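Local atomic coordinates of methylmalonyl-CoA carboxyltransferase 12S subunit (Propionibacterium freudenreichii, PDB entry 1ON3), a protein that transfers the carboxyl group of methylmalonyl-CoA to the biotin of the 1.3S subunit, yielding propanoyl-CoA, as the hexameric core of transcarboxylase. Residues 25-30 / 59-64. Numbering follows the deposited sequence.
Sequences VIEAGG and FDEVGA
Ile26, near the C-terminal end of helix 12-27, meets the backbone of Ala64 in the loop that follows strand 60-62. Its CG2 methyl makes the close approach, a van der Waals contact of a methyl with a carbonyl oxygen at 3.4 Å from Ala64 O, while CG1 and CD1 both stand 4.2 Å from that oxygen, farther back on the same side. Chi1 (-63°) sets CG2 anti to the backbone N, on the side of Ala64. The CB of Ala64 also points toward the helix, and Ile26 packs in addition on Phe65 and Pro81.

The second link is polar and indirect. Glu61 reaches out fully extended (chi1 -176°, chi2 171°), and its OE2 lies 4.4 Å from Glu27 OE2, a pairing of like charges with no direct bond. One water bridges the carboxylates by donating to both, 2.7 Å from Glu27 OE2 and 2.6 Å from Glu61 OE2. Arg47 of helix 46-53 forms a salt bridge with the same Glu61 oxygen through NH1, and Glu27 also rests against Arg47, so the arginine would be expected to offset the crowding of negative charge.

No hydrogen bond joins the segments directly, and the 108 Å² buried between them is mostly Ile26 against Ala64. The contact sets the C-terminal end of the N-terminal helix, where Gly29 leaves helical geometry with positive phi, beside the strand outermost within this chain in the N-terminal sheet, paired antiparallel with strand 85-92; Gly63 makes backbone hydrogen bonds to a second subunit. The domain is a carboxyltransferase of the ClpP/crotonase superfamily.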
loop_
_atom_site.group_PDB
_atom_site.type_symbol
_atom_site.label_atom_id
_atom_site.label_comp_id
_atom_site.label_asym_id
_atom_site.label_seq_id
_atom_site.Cartn_x
_atom_site.Cartn_y
_atom_site.Cartn_z
ATOM N N VAL E 25 -40.068 19.770 -25.724
ATOM C CA VAL E 25 -41.083 18.730 -25.600
ATOM C C VAL E 25 -40.711 17.720 -24.513
ATOM O O VAL E 25 -41.555 17.323 -23.711
ATOM C CB VAL E 25 -41.285 17.986 -26.931
ATOM C CG1 VAL E 25 -42.157 16.749 -26.720
ATOM C CG2 VAL E 25 -41.939 18.923 -27.936
ATOM N N ILE E 26 -39.451 17.298 -24.487
ATOM C CA ILE E 26 -39.036 16.345 -23.468
ATOM C C ILE E 26 -39.295 16.926 -22.084
ATOM O O ILE E 26 -39.838 16.254 -21.205
ATOM C CB ILE E 26 -37.529 16.019 -23.548
ATOM C CG1 ILE E 26 -37.194 15.353 -24.883
ATOM C CG2 ILE E 26 -37.149 15.080 -22.410
ATOM C CD1 ILE E 26 -37.799 13.986 -25.051
ATOM N N GLU E 27 -38.901 18.178 -21.897
ATOM C CA GLU E 27 -39.053 18.823 -20.604
ATOM C C GLU E 27 -40.510 18.981 -20.188
ATOM O O GLU E 27 -40.804 19.163 -19.009
ATOM C CB GLU E 27 -38.331 20.174 -20.619
ATOM C CG GLU E 27 -36.905 20.059 -21.156
ATOM C CD GLU E 27 -36.088 21.326 -20.998
ATOM O OE1 GLU E 27 -36.687 22.422 -20.950
ATOM O OE2 GLU E 27 -34.843 21.224 -20.942
ATOM N N ALA E 28 -41.423 18.905 -21.153
ATOM C CA ALA E 28 -42.847 19.030 -20.845
ATOM C C ALA E 28 -43.309 17.774 -20.110
ATOM O O ALA E 28 -44.416 17.726 -19.574
ATOM C CB ALA E 28 -43.668 19.230 -22.137
ATOM N N GLY E 29 -42.449 16.761 -20.073
ATOM C CA GLY E 29 -42.795 15.531 -19.388
ATOM C C GLY E 29 -44.106 14.928 -19.846
ATOM O O GLY E 29 -44.343 14.782 -21.040
ATOM N N GLY E 30 -44.969 14.587 -18.897
ATOM C CA GLY E 30 -46.244 13.980 -19.245
ATOM C C GLY E 30 -47.283 14.925 -19.819
ATOM O O GLY E 30 -48.407 14.514 -20.096
ATOM N N PHE E 59 -27.723 23.378 -13.227
ATOM C CA PHE E 59 -28.064 22.028 -13.676
ATOM C C PHE E 59 -27.569 21.696 -15.076
ATOM O O PHE E 59 -27.917 22.367 -16.045
ATOM C CB PHE E 59 -29.568 21.807 -13.612
ATOM C CG PHE E 59 -29.978 20.401 -13.943
ATOM C CD1 PHE E 59 -29.399 19.322 -13.275
ATOM C CD2 PHE E 59 -30.936 20.151 -14.919
ATOM C CE1 PHE E 59 -29.775 18.008 -13.580
ATOM C CE2 PHE E 59 -31.318 18.843 -15.230
ATOM C CZ PHE E 59 -30.733 17.771 -14.556
ATOM N N ASP E 60 -26.747 20.658 -15.165
ATOM C CA ASP E 60 -26.199 20.187 -16.430
ATOM C C ASP E 60 -26.819 18.802 -16.655
ATOM O O ASP E 60 -26.332 17.798 -16.138
ATOM C CB ASP E 60 -24.686 20.070 -16.321
ATOM C CG ASP E 60 -24.010 19.991 -17.666
ATOM O OD1 ASP E 60 -24.583 19.368 -18.583
ATOM O OD2 ASP E 60 -22.897 20.546 -17.801
ATOM N N GLU E 61 -27.891 18.749 -17.435
ATOM C CA GLU E 61 -28.584 17.487 -17.655
ATOM C C GLU E 61 -27.932 16.475 -18.570
ATOM O O GLU E 61 -27.365 16.832 -19.602
ATOM C CB GLU E 61 -29.998 17.763 -18.167
ATOM C CG GLU E 61 -30.836 16.513 -18.327
ATOM C CD GLU E 61 -32.284 16.845 -18.632
ATOM O OE1 GLU E 61 -33.099 15.910 -18.694
ATOM O OE2 GLU E 61 -32.594 18.044 -18.808
ATOM N N VAL E 62 -28.025 15.203 -18.182
ATOM C CA VAL E 62 -27.490 14.104 -18.979
ATOM C C VAL E 62 -28.649 13.157 -19.313
ATOM O O VAL E 62 -29.442 12.809 -18.440
ATOM C CB VAL E 62 -26.395 13.294 -18.202
ATOM C CG1 VAL E 62 -26.097 11.992 -18.913
ATOM C CG2 VAL E 62 -25.124 14.114 -18.083
ATOM N N GLY E 63 -28.765 12.761 -20.575
ATOM C CA GLY E 63 -29.820 11.827 -20.941
ATOM C C GLY E 63 -31.225 12.375 -21.126
ATOM O O GLY E 63 -32.201 11.623 -21.021
ATOM N N ALA E 64 -31.355 13.670 -21.394
ATOM C CA ALA E 64 -32.685 14.231 -21.623
ATOM C C ALA E 64 -33.286 13.447 -22.791
ATOM O O ALA E 64 -34.441 13.019 -22.744
ATOM C CB ALA E 64 -32.590 15.714 -21.991
HETATM O O HOH W 1 -33.412 18.984 -21.082
#